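Side-chain contacts in aromatic amino acid aminotransferase I (Candida albicans WO-1, PDB 6HNU), which probably catalyses the pyridoxal 5'-phosphate-dependent transfer of amino groups from aromatic L-amino acids to 2-oxoglutarate, giving aromatic oxo-acids and L-glutamate: residues B[120-125]-B[308-313]; B[253-258]-B[266-271]; B[373-378]-B[383-388]; B[401-406]-B[414-419]. All blocks are in the same frame, centred on the assembly; numbering follows the deposited sequence.

Contact 1 of 4, residues B[120-125]-B[308-313]; sequences EHTDMV and LGWIVG
Thr-122 on helix 120-125 and Val-312 on strand 309-313 mark the nearest backbone approach, their CA atoms 8.2 Å apart where the segment axes cross at -51° with a closest approach of 10.9 Å. With this spacing side chains and one water bridge the gap, and all the residues that touch are buried. The methyl CG2 of Thr-122 meets Val-312 tip to tip, CG2 to CG1 at 3.9 Å, and lies equally close to the other methyl of the valine. The hydroxyl side of Thr-122 faces the indole of Trp-310. Lying beside its own backbone N (chi1 -63°), OG1 bonds to Ile-118 O one helical turn back, and the same atom accepts a weak, bent hydrogen bond from Trp-310 NE1 (3.4 Å, 135°). A water gives OG1 a firmer bond of 2.8 Å and, lying in the indole plane at its edge, also takes a weak bond from NE1. Further along the indole, His-121 crosses at about a right angle, its CD2 4.1 Å from Trp-310 CZ2; the imidazole also meets Tyr-352 edge-to-face and packs near Phe-251. Strand 309-314 runs between strands 133-138 and 292-297 in the large central sheet of this fold-type I aminotransferase, and helix 112-126 covers it here. The indole N-H thus divides itself between threonine and water, two weak bonds in place of one strong one, while OG1 is gripped by three partners: a buried polar patch inside an apolar interface, about 9 Å from the cofactor at the Trp-310 side chain.

Contact 2 of 4, residues B[253-258]-B[266-271]; sequences QMETYT and GKAVHD
A bend at chi2 (-51°) curls the carboxylate of Glu-255 over the backbone of Lys-267 to Val-269, while bends near the end of the Lys-267 chain turn its ammonium back toward residues 256-258. Two polar bonds, both donated by 266-271, join the segments: a backbone N-H to a side-chain carboxylate, and a side-chain ammonium to a backbone carbonyl. Glu-255 OE2 accepts the backbone N of Val-269 at 3.1 Å, the donor lying 53° above the carboxylate plane, and the same oxygen forms a salt bridge with Arg-360. Lys-267 NZ donates to Thr-256 O at 2.8 Å, almost in line with the carbonyl bond. The ammonium does not pair with Glu-255, since NZ stays 6.0 Å from OE1, so this lysine serves a main-chain oxygen and the glutamate finds its countercharge in Arg-360. Both methyls of Val-269 also lie close to Glu-255 OE2. The contact closes a short surface excursion that includes helix 264-267: helix 334-377 lies against residues 254-257, with Thr-364 and Arg-367 bonded to the backbone of Glu-255, and helix 272-278 receives Val-269.

Contact 3 of 4, residues B[373-378]-B[383-388]; sequences ALDQFV and SSFNPP
The turn that leads from the C-terminal end of helix 334-377 into edge strand 383-384 is closed by Phe-385, folded back onto Leu-374 and Asp-375. The phenyl ring lies against the helix with Leu-374 CB over its centre in a CH-pi contact, 4.2 Å from the centroid and only 7° off the ring normal. Farther out, Leu-374 CD1 touches Phe-385 CB at 4.0 Å as the two side chains slide past each other in opposite directions. A chi1 of 65°, which sets CG between the backbone N and the carbonyl carbon, swings the ring toward the helix. Its far end arrives at Asp-375, where CZ lies 3.7 Å from CA, and the carboxylate plane is turned 63° from the ring. The charge of Asp-375 is met by Lys-380 in a salt bridge from OD1. Nearer the turn, Val-378 CG1 packs on Ser-383 OG at 3.4 Å; that hydroxyl is bonded to Pro-379 O, which settles its polar end within the turn. Strand 393-399 lines Leu-374 through Phe-394 and Val-396 and pairs with Ser-384, helix 471-489 abuts Ala-373, Leu-374 and Phe-377, and Ile-371, about one turn earlier than Leu-374 on the same helix, also touches Phe-385.

Contact 4 of 4, residues B[401-406]-B[414-419]; sequences SKHPKY and LKVEAA
His-403 ND1, on the residue whose CB rests against Val-416, accepts the backbone N of Lys-405 at 3.0 Å in a fairly straight bond (161°), with the donor only 10° out of the imidazole plane. The other ring nitrogen, NE2, is hydrogen-bonded to Glu-488 OE1. These two bonds fix the ring's rotation and are consistent with a proton on NE2; the nearby carboxylate would probably polarise the imidazole. The ND1 bond also braces the type I turn from His-403 to Tyr-406, closed by Tyr-406 N to His-403 O. Across the contact the interaction is apolar. Val-416 slides past the histidine with both methyls, CG2 3.6 Å from His-403 CB and CG1 3.8 Å from CD2. CG2 also meets Tyr-406 CD1 at 4.0 Å, coming in at the ring edge, while one face of the tyrosine is covered by Ser-401 CA. With CG anti to the backbone N (chi1 -169°), the imidazole reaches toward Ala-419, whose CB lies 4.4 Å from NE2. The loop thus packs against one side of helix 413-426, Ile-460 of strand 459-465 also packs on Val-416, and helix 471-489 completes the surroundings through Phe-489, which meets both Val-416 and the His-403 ring.

How the contacts relate
Contact 1 is the one near the cofactor: its Trp-310 side chain lies about 6 Å from that of Ser-297 and 7 Å from that of Asn-141, both residues that bind pyridoxal 5'-phosphate, whereas the other three lie away from the annotated sites. Contact 2, nested along the chain in the loop that contact 1 closes, approaches it to about 7 Å between nearest atoms. Contacts 2 and 3 touch directly, Tyr-257 CB to Pro-387 CB and Met-254 CE to Pro-388 O both at 3.7 Å; helix 334-377 carries one segment of contact 3 and packs against contact 2. Contact 4 is about 19 Å from contact 3, centre to centre, and about 45 Å from contact 1; helix 471-489 packs against both contacts 3 and 4.

Contact 1 of 4, residues B[120-125]-B[308-313]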
# COMPACT_ATOMS: atom_id res chain seq x y z
N GLU B 120 18.65 -3.95 -13.28
CA GLU B 120 19.50 -3.66 -14.45
C GLU B 120 19.40 -2.17 -14.79
O GLU B 120 20.43 -1.55 -15.02
CB GLU B 120 19.07 -4.47 -15.65
CG GLU B 120 19.39 -5.95 -15.51
CD GLU B 120 18.80 -6.87 -16.58
OE1 GLU B 120 17.79 -6.52 -17.26
OE2 GLU B 120 19.35 -7.97 -16.71
N HIS B 121 18.18 -1.65 -14.85
CA HIS B 121 17.91 -0.20 -15.07
C HIS B 121 18.72 0.64 -14.08
O HIS B 121 19.51 1.54 -14.54
CB HIS B 121 16.42 0.09 -15.00
CG HIS B 121 16.14 1.56 -15.02
ND1 HIS B 121 16.29 2.33 -16.17
CD2 HIS B 121 15.79 2.40 -14.01
CE1 HIS B 121 16.02 3.59 -15.86
NE2 HIS B 121 15.72 3.67 -14.53
N THR B 122 18.58 0.34 -12.80
CA THR B 122 19.27 1.07 -11.70
C THR B 122 20.79 1.05 -11.93
O THR B 122 21.42 2.12 -11.87
CB THR B 122 18.85 0.51 -10.34
OG1 THR B 122 17.45 0.75 -10.22
CG2 THR B 122 19.58 1.14 -9.17
N ASP B 123 21.38 -0.12 -12.22
CA ASP B 123 22.85 -0.21 -12.34
C ASP B 123 23.34 0.50 -13.61
O ASP B 123 24.42 1.11 -13.56
CB ASP B 123 23.32 -1.66 -12.28
CG ASP B 123 24.71 -1.81 -11.67
OD1 ASP B 123 25.18 -0.86 -10.98
OD2 ASP B 123 25.25 -2.90 -11.80
N MET B 124 22.62 0.39 -14.73
CA MET B 124 23.01 1.01 -16.02
C MET B 124 23.10 2.52 -15.83
O MET B 124 23.98 3.14 -16.38
CB MET B 124 21.91 0.66 -17.02
CG MET B 124 22.14 1.07 -18.40
SD MET B 124 20.60 0.83 -19.31
CE MET B 124 20.01 -0.75 -18.74
N VAL B 125 22.19 3.10 -15.04
CA VAL B 125 22.08 4.58 -14.88
C VAL B 125 22.98 5.06 -13.73
O VAL B 125 23.61 6.11 -13.89
CB VAL B 125 20.62 5.01 -14.66
CG1 VAL B 125 20.53 6.49 -14.38
CG2 VAL B 125 19.72 4.65 -15.84
N LEU B 308 3.37 1.69 -8.12
CA LEU B 308 4.54 0.80 -8.23
C LEU B 308 5.79 1.66 -8.27
O LEU B 308 5.91 2.58 -9.11
CB LEU B 308 4.44 -0.04 -9.50
CG LEU B 308 5.50 -1.12 -9.69
CD1 LEU B 308 5.51 -2.14 -8.55
CD2 LEU B 308 5.28 -1.84 -11.02
N GLY B 309 6.70 1.33 -7.39
CA GLY B 309 8.01 1.94 -7.44
C GLY B 309 8.99 0.96 -6.85
O GLY B 309 8.66 -0.28 -6.71
N TRP B 310 10.14 1.46 -6.52
CA TRP B 310 11.15 0.61 -5.86
C TRP B 310 12.04 1.46 -4.95
O TRP B 310 11.98 2.72 -4.95
CB TRP B 310 11.92 -0.24 -6.90
CG TRP B 310 12.72 0.55 -7.87
CD1 TRP B 310 14.06 0.79 -7.80
CD2 TRP B 310 12.25 1.22 -9.05
NE1 TRP B 310 14.44 1.54 -8.87
CE2 TRP B 310 13.36 1.84 -9.64
CE3 TRP B 310 11.00 1.36 -9.64
CZ2 TRP B 310 13.26 2.59 -10.81
CZ3 TRP B 310 10.89 2.11 -10.79
CH2 TRP B 310 12.01 2.71 -11.37
N ILE B 311 12.84 0.77 -4.16
CA ILE B 311 13.72 1.41 -3.16
C ILE B 311 15.09 0.81 -3.40
O ILE B 311 15.17 -0.43 -3.49
CB ILE B 311 13.19 1.18 -1.74
CG1 ILE B 311 11.77 1.72 -1.56
CG2 ILE B 311 14.12 1.74 -0.68
CD1 ILE B 311 11.02 1.19 -0.34
N VAL B 312 16.11 1.66 -3.53
CA VAL B 312 17.52 1.28 -3.73
C VAL B 312 18.30 1.59 -2.46
O VAL B 312 18.22 2.73 -1.96
CB VAL B 312 18.17 1.93 -4.95
CG1 VAL B 312 19.47 1.23 -5.29
CG2 VAL B 312 17.22 1.97 -6.14
N GLY B 313 19.09 0.63 -2.01
CA GLY B 313 19.92 0.81 -0.83
C GLY B 313 20.63 -0.47 -0.43
O GLY B 313 20.62 -1.47 -1.17
O HOH W 1 16.93 3.46 -10.19

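Contact 2 of 4, residues B[253-258]-B[266-271]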
# COMPACT_ATOMS: atom_id res chain seq x y z
N GLN B 253 14.53 15.44 -16.10
CA GLN B 253 15.70 16.26 -16.53
C GLN B 253 15.49 16.75 -17.97
O GLN B 253 14.86 16.04 -18.80
CB GLN B 253 17.01 15.53 -16.30
CG GLN B 253 17.34 15.44 -14.82
CD GLN B 253 18.56 14.60 -14.56
OE1 GLN B 253 19.68 14.99 -14.84
NE2 GLN B 253 18.34 13.38 -14.08
N MET B 254 16.02 17.94 -18.25
CA MET B 254 15.79 18.63 -19.53
C MET B 254 17.12 19.16 -20.04
O MET B 254 18.07 19.28 -19.26
CB MET B 254 14.80 19.79 -19.36
CG MET B 254 13.40 19.33 -19.03
SD MET B 254 12.29 20.66 -18.54
CE MET B 254 13.13 21.14 -17.02
N GLU B 255 17.12 19.56 -21.31
CA GLU B 255 18.21 20.35 -21.92
C GLU B 255 18.30 21.67 -21.13
O GLU B 255 17.24 22.13 -20.67
CB GLU B 255 17.94 20.58 -23.41
CG GLU B 255 17.70 19.30 -24.21
CD GLU B 255 18.72 18.18 -24.09
OE1 GLU B 255 19.85 18.43 -23.59
OE2 GLU B 255 18.36 17.04 -24.47
N THR B 256 19.51 22.16 -20.89
CA THR B 256 19.75 23.50 -20.30
C THR B 256 18.98 24.56 -21.10
O THR B 256 18.95 24.51 -22.36
CB THR B 256 21.24 23.82 -20.22
OG1 THR B 256 21.82 22.77 -19.46
CG2 THR B 256 21.51 25.15 -19.53
N TYR B 257 18.32 25.48 -20.41
CA TYR B 257 17.51 26.53 -21.06
C TYR B 257 18.48 27.54 -21.68
O TYR B 257 19.49 27.86 -21.06
CB TYR B 257 16.57 27.22 -20.08
CG TYR B 257 15.85 28.43 -20.63
CD1 TYR B 257 14.67 28.31 -21.32
CD2 TYR B 257 16.37 29.71 -20.44
CE1 TYR B 257 14.01 29.42 -21.84
CE2 TYR B 257 15.72 30.83 -20.93
CZ TYR B 257 14.54 30.69 -21.62
OH TYR B 257 13.88 31.79 -22.11
N THR B 258 18.15 28.00 -22.88
CA THR B 258 18.83 29.14 -23.56
C THR B 258 17.75 30.11 -24.04
O THR B 258 16.71 29.62 -24.50
CB THR B 258 19.69 28.63 -24.72
OG1 THR B 258 20.31 29.75 -25.34
CG2 THR B 258 18.88 27.89 -25.76
N GLY B 266 19.28 21.99 -31.85
CA GLY B 266 20.68 21.51 -31.87
C GLY B 266 21.12 20.92 -30.54
O GLY B 266 22.02 20.05 -30.57
N LYS B 267 20.51 21.34 -29.42
CA LYS B 267 20.94 20.97 -28.03
C LYS B 267 20.46 19.57 -27.63
O LYS B 267 21.01 19.01 -26.67
CB LYS B 267 20.44 22.00 -27.00
CG LYS B 267 21.48 23.02 -26.56
CD LYS B 267 21.10 23.79 -25.31
CE LYS B 267 19.92 24.72 -25.51
NZ LYS B 267 18.63 24.13 -25.09
N ALA B 268 19.45 19.02 -28.31
CA ALA B 268 18.82 17.75 -27.89
C ALA B 268 19.90 16.66 -27.86
O ALA B 268 20.83 16.70 -28.71
CB ALA B 268 17.68 17.40 -28.81
N VAL B 269 19.85 15.74 -26.88
CA VAL B 269 20.73 14.54 -26.88
C VAL B 269 20.40 13.73 -28.14
O VAL B 269 19.22 13.70 -28.51
CB VAL B 269 20.59 13.71 -25.59
CG1 VAL B 269 21.14 14.48 -24.39
CG2 VAL B 269 19.15 13.30 -25.36
N HIS B 270 21.40 13.11 -28.78
CA HIS B 270 21.25 12.49 -30.12
C HIS B 270 21.12 10.96 -30.01
O HIS B 270 20.74 10.37 -31.03
CB HIS B 270 22.42 12.87 -31.05
CG HIS B 270 22.60 14.34 -31.25
ND1 HIS B 270 23.82 14.97 -31.08
CD2 HIS B 270 21.72 15.31 -31.58
CE1 HIS B 270 23.69 16.26 -31.31
NE2 HIS B 270 22.40 16.50 -31.62
N ASP B 271 21.45 10.34 -28.86
CA ASP B 271 21.43 8.86 -28.73
C ASP B 271 21.50 8.41 -27.26
O ASP B 271 21.64 9.26 -26.37
CB ASP B 271 22.56 8.23 -29.55
CG ASP B 271 23.92 8.85 -29.26
OD1 ASP B 271 24.15 9.25 -28.11
OD2 ASP B 271 24.72 8.97 -30.19

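Contact 3 of 4, residues B[373-378]-B[383-388]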
# COMPACT_ATOMS: atom_id res chain seq x y z
N ALA B 373 7.63 32.70 -21.52
CA ALA B 373 6.45 33.48 -21.12
C ALA B 373 6.78 34.27 -19.83
O ALA B 373 6.47 35.48 -19.80
CB ALA B 373 5.23 32.60 -21.05
N LEU B 374 7.46 33.67 -18.84
CA LEU B 374 7.88 34.42 -17.62
C LEU B 374 8.71 35.64 -18.06
O LEU B 374 8.49 36.76 -17.54
CB LEU B 374 8.71 33.54 -16.68
CG LEU B 374 7.97 32.46 -15.90
CD1 LEU B 374 8.92 31.87 -14.87
CD2 LEU B 374 6.69 32.98 -15.24
N ASP B 375 9.68 35.43 -18.94
CA ASP B 375 10.65 36.48 -19.35
C ASP B 375 9.89 37.66 -19.98
O ASP B 375 10.23 38.84 -19.71
CB ASP B 375 11.67 35.90 -20.33
CG ASP B 375 12.71 36.90 -20.80
OD1 ASP B 375 13.28 37.61 -19.94
OD2 ASP B 375 12.93 36.93 -22.02
N GLN B 376 8.88 37.32 -20.77
CA GLN B 376 8.10 38.27 -21.58
C GLN B 376 7.14 39.06 -20.69
O GLN B 376 7.02 40.28 -20.91
CB GLN B 376 7.33 37.45 -22.61
CG GLN B 376 6.62 38.25 -23.68
CD GLN B 376 5.84 37.31 -24.57
OE1 GLN B 376 4.71 37.58 -24.95
NE2 GLN B 376 6.44 36.17 -24.89
N PHE B 377 6.43 38.39 -19.78
CA PHE B 377 5.17 38.90 -19.20
C PHE B 377 5.34 39.41 -17.77
O PHE B 377 4.52 40.24 -17.35
CB PHE B 377 4.09 37.83 -19.27
CG PHE B 377 3.54 37.61 -20.65
CD1 PHE B 377 2.98 38.66 -21.37
CD2 PHE B 377 3.58 36.35 -21.24
CE1 PHE B 377 2.46 38.45 -22.64
CE2 PHE B 377 3.08 36.15 -22.52
CZ PHE B 377 2.51 37.20 -23.21
N VAL B 378 6.36 38.96 -17.05
CA VAL B 378 6.48 39.27 -15.61
C VAL B 378 7.41 40.46 -15.44
O VAL B 378 8.57 40.40 -15.85
CB VAL B 378 6.94 38.08 -14.76
CG1 VAL B 378 6.99 38.47 -13.30
CG2 VAL B 378 6.03 36.87 -14.95
N SER B 383 10.78 41.19 -9.75
CA SER B 383 10.69 39.73 -9.96
C SER B 383 12.04 39.17 -10.38
O SER B 383 12.90 39.93 -10.89
CB SER B 383 9.62 39.38 -10.91
OG SER B 383 10.07 39.49 -12.25
N SER B 384 12.25 37.87 -10.11
CA SER B 384 13.35 37.06 -10.69
C SER B 384 12.85 35.63 -10.92
O SER B 384 11.77 35.26 -10.39
CB SER B 384 14.53 37.07 -9.82
OG SER B 384 14.21 36.58 -8.55
N PHE B 385 13.58 34.87 -11.72
CA PHE B 385 13.20 33.47 -12.00
C PHE B 385 14.46 32.71 -12.43
O PHE B 385 15.35 33.34 -13.05
CB PHE B 385 12.02 33.43 -12.97
CG PHE B 385 12.33 33.97 -14.34
CD1 PHE B 385 12.97 33.17 -15.28
CD2 PHE B 385 12.01 35.28 -14.67
CE1 PHE B 385 13.26 33.67 -16.54
CE2 PHE B 385 12.31 35.78 -15.93
CZ PHE B 385 12.94 34.97 -16.86
N ASN B 386 14.56 31.45 -11.99
CA ASN B 386 15.63 30.46 -12.27
C ASN B 386 15.01 29.48 -13.26
O ASN B 386 14.06 28.79 -12.89
CB ASN B 386 16.09 29.82 -10.95
CG ASN B 386 17.05 28.65 -11.10
OD1 ASN B 386 17.89 28.67 -11.98
ND2 ASN B 386 16.95 27.63 -10.24
N PRO B 387 15.44 29.40 -14.54
CA PRO B 387 14.89 28.39 -15.45
C PRO B 387 15.28 27.01 -14.91
O PRO B 387 16.45 26.76 -14.67
CB PRO B 387 15.60 28.65 -16.79
CG PRO B 387 16.16 30.03 -16.64
CD PRO B 387 16.50 30.18 -15.17
N PRO B 388 14.31 26.09 -14.66
CA PRO B 388 14.65 24.74 -14.21
C PRO B 388 15.45 23.94 -15.26
O PRO B 388 15.21 24.10 -16.44
CB PRO B 388 13.30 24.04 -14.00
CG PRO B 388 12.27 25.14 -14.00
CD PRO B 388 12.88 26.29 -14.78

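Contact 4 of 4, residues B[401-406]-B[414-419]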
# COMPACT_ATOMS: atom_id res chain seq x y z
N SER B 401 9.03 43.61 -0.49
CA SER B 401 9.42 44.92 0.10
C SER B 401 9.15 46.05 -0.89
O SER B 401 9.11 47.20 -0.44
CB SER B 401 10.84 44.88 0.61
OG SER B 401 11.77 45.16 -0.42
N LYS B 402 8.87 45.76 -2.16
CA LYS B 402 8.59 46.77 -3.22
C LYS B 402 7.09 46.97 -3.45
O LYS B 402 6.71 47.82 -4.26
CB LYS B 402 9.29 46.36 -4.52
CG LYS B 402 10.80 46.51 -4.36
CD LYS B 402 11.63 46.33 -5.59
CE LYS B 402 12.99 46.96 -5.37
NZ LYS B 402 13.78 46.97 -6.61
N HIS B 403 6.25 46.19 -2.76
CA HIS B 403 4.79 46.29 -2.90
C HIS B 403 4.39 47.63 -2.30
O HIS B 403 4.88 47.98 -1.24
CB HIS B 403 4.05 45.16 -2.18
CG HIS B 403 2.61 45.11 -2.53
ND1 HIS B 403 1.71 46.06 -2.05
CD2 HIS B 403 1.91 44.29 -3.35
CE1 HIS B 403 0.51 45.78 -2.50
NE2 HIS B 403 0.61 44.71 -3.32
N PRO B 404 3.55 48.43 -2.98
CA PRO B 404 3.25 49.77 -2.48
C PRO B 404 2.48 49.81 -1.15
O PRO B 404 2.36 50.89 -0.57
CB PRO B 404 2.44 50.42 -3.62
CG PRO B 404 1.94 49.26 -4.44
CD PRO B 404 2.94 48.15 -4.28
N LYS B 405 1.97 48.66 -0.68
CA LYS B 405 1.26 48.58 0.61
C LYS B 405 2.14 47.90 1.65
O LYS B 405 1.60 47.48 2.69
CB LYS B 405 -0.06 47.83 0.46
CG LYS B 405 -0.99 48.40 -0.60
CD LYS B 405 -2.36 47.75 -0.55
CE LYS B 405 -3.32 48.26 -1.61
NZ LYS B 405 -4.49 47.37 -1.66
N TYR B 406 3.45 47.77 1.42
CA TYR B 406 4.29 46.94 2.32
C TYR B 406 4.26 47.49 3.76
O TYR B 406 4.21 46.71 4.73
CB TYR B 406 5.72 46.83 1.81
CG TYR B 406 6.61 45.86 2.54
CD1 TYR B 406 6.37 44.50 2.51
CD2 TYR B 406 7.76 46.32 3.18
CE1 TYR B 406 7.24 43.61 3.13
CE2 TYR B 406 8.61 45.45 3.82
CZ TYR B 406 8.35 44.09 3.81
OH TYR B 406 9.21 43.23 4.42
N LEU B 414 4.09 37.82 3.64
CA LEU B 414 2.98 36.86 3.46
C LEU B 414 1.69 37.62 3.12
O LEU B 414 0.89 37.09 2.36
CB LEU B 414 2.84 35.96 4.71
CG LEU B 414 4.08 35.14 5.09
CD1 LEU B 414 3.76 34.19 6.24
CD2 LEU B 414 4.62 34.36 3.89
N LYS B 415 1.52 38.87 3.55
CA LYS B 415 0.36 39.70 3.13
C LYS B 415 0.52 40.14 1.67
O LYS B 415 -0.50 40.19 0.96
CB LYS B 415 0.22 40.88 4.09
CG LYS B 415 -0.40 40.48 5.41
CD LYS B 415 -0.71 41.66 6.27
CE LYS B 415 -1.35 41.27 7.58
NZ LYS B 415 -1.09 42.32 8.58
N VAL B 416 1.75 40.39 1.22
CA VAL B 416 2.03 40.64 -0.21
C VAL B 416 1.73 39.36 -1.01
O VAL B 416 1.07 39.44 -2.02
CB VAL B 416 3.46 41.16 -0.44
CG1 VAL B 416 3.74 41.30 -1.92
CG2 VAL B 416 3.69 42.49 0.27
N GLU B 417 2.23 38.23 -0.54
CA GLU B 417 1.95 36.90 -1.19
C GLU B 417 0.43 36.72 -1.33
O GLU B 417 -0.00 36.37 -2.42
CB GLU B 417 2.54 35.77 -0.37
CG GLU B 417 2.47 34.40 -1.04
CD GLU B 417 2.97 33.31 -0.11
OE1 GLU B 417 2.37 33.16 0.98
OE2 GLU B 417 3.95 32.59 -0.48
N ALA B 418 -0.34 36.93 -0.25
CA ALA B 418 -1.82 36.77 -0.26
C ALA B 418 -2.45 37.73 -1.28
O ALA B 418 -3.31 37.29 -2.05
CB ALA B 418 -2.38 37.00 1.13
N ALA B 419 -1.99 38.99 -1.31
CA ALA B 419 -2.48 40.02 -2.25
C ALA B 419 -2.22 39.58 -3.68
O ALA B 419 -3.12 39.68 -4.53
CB ALA B 419 -1.85 41.36 -1.97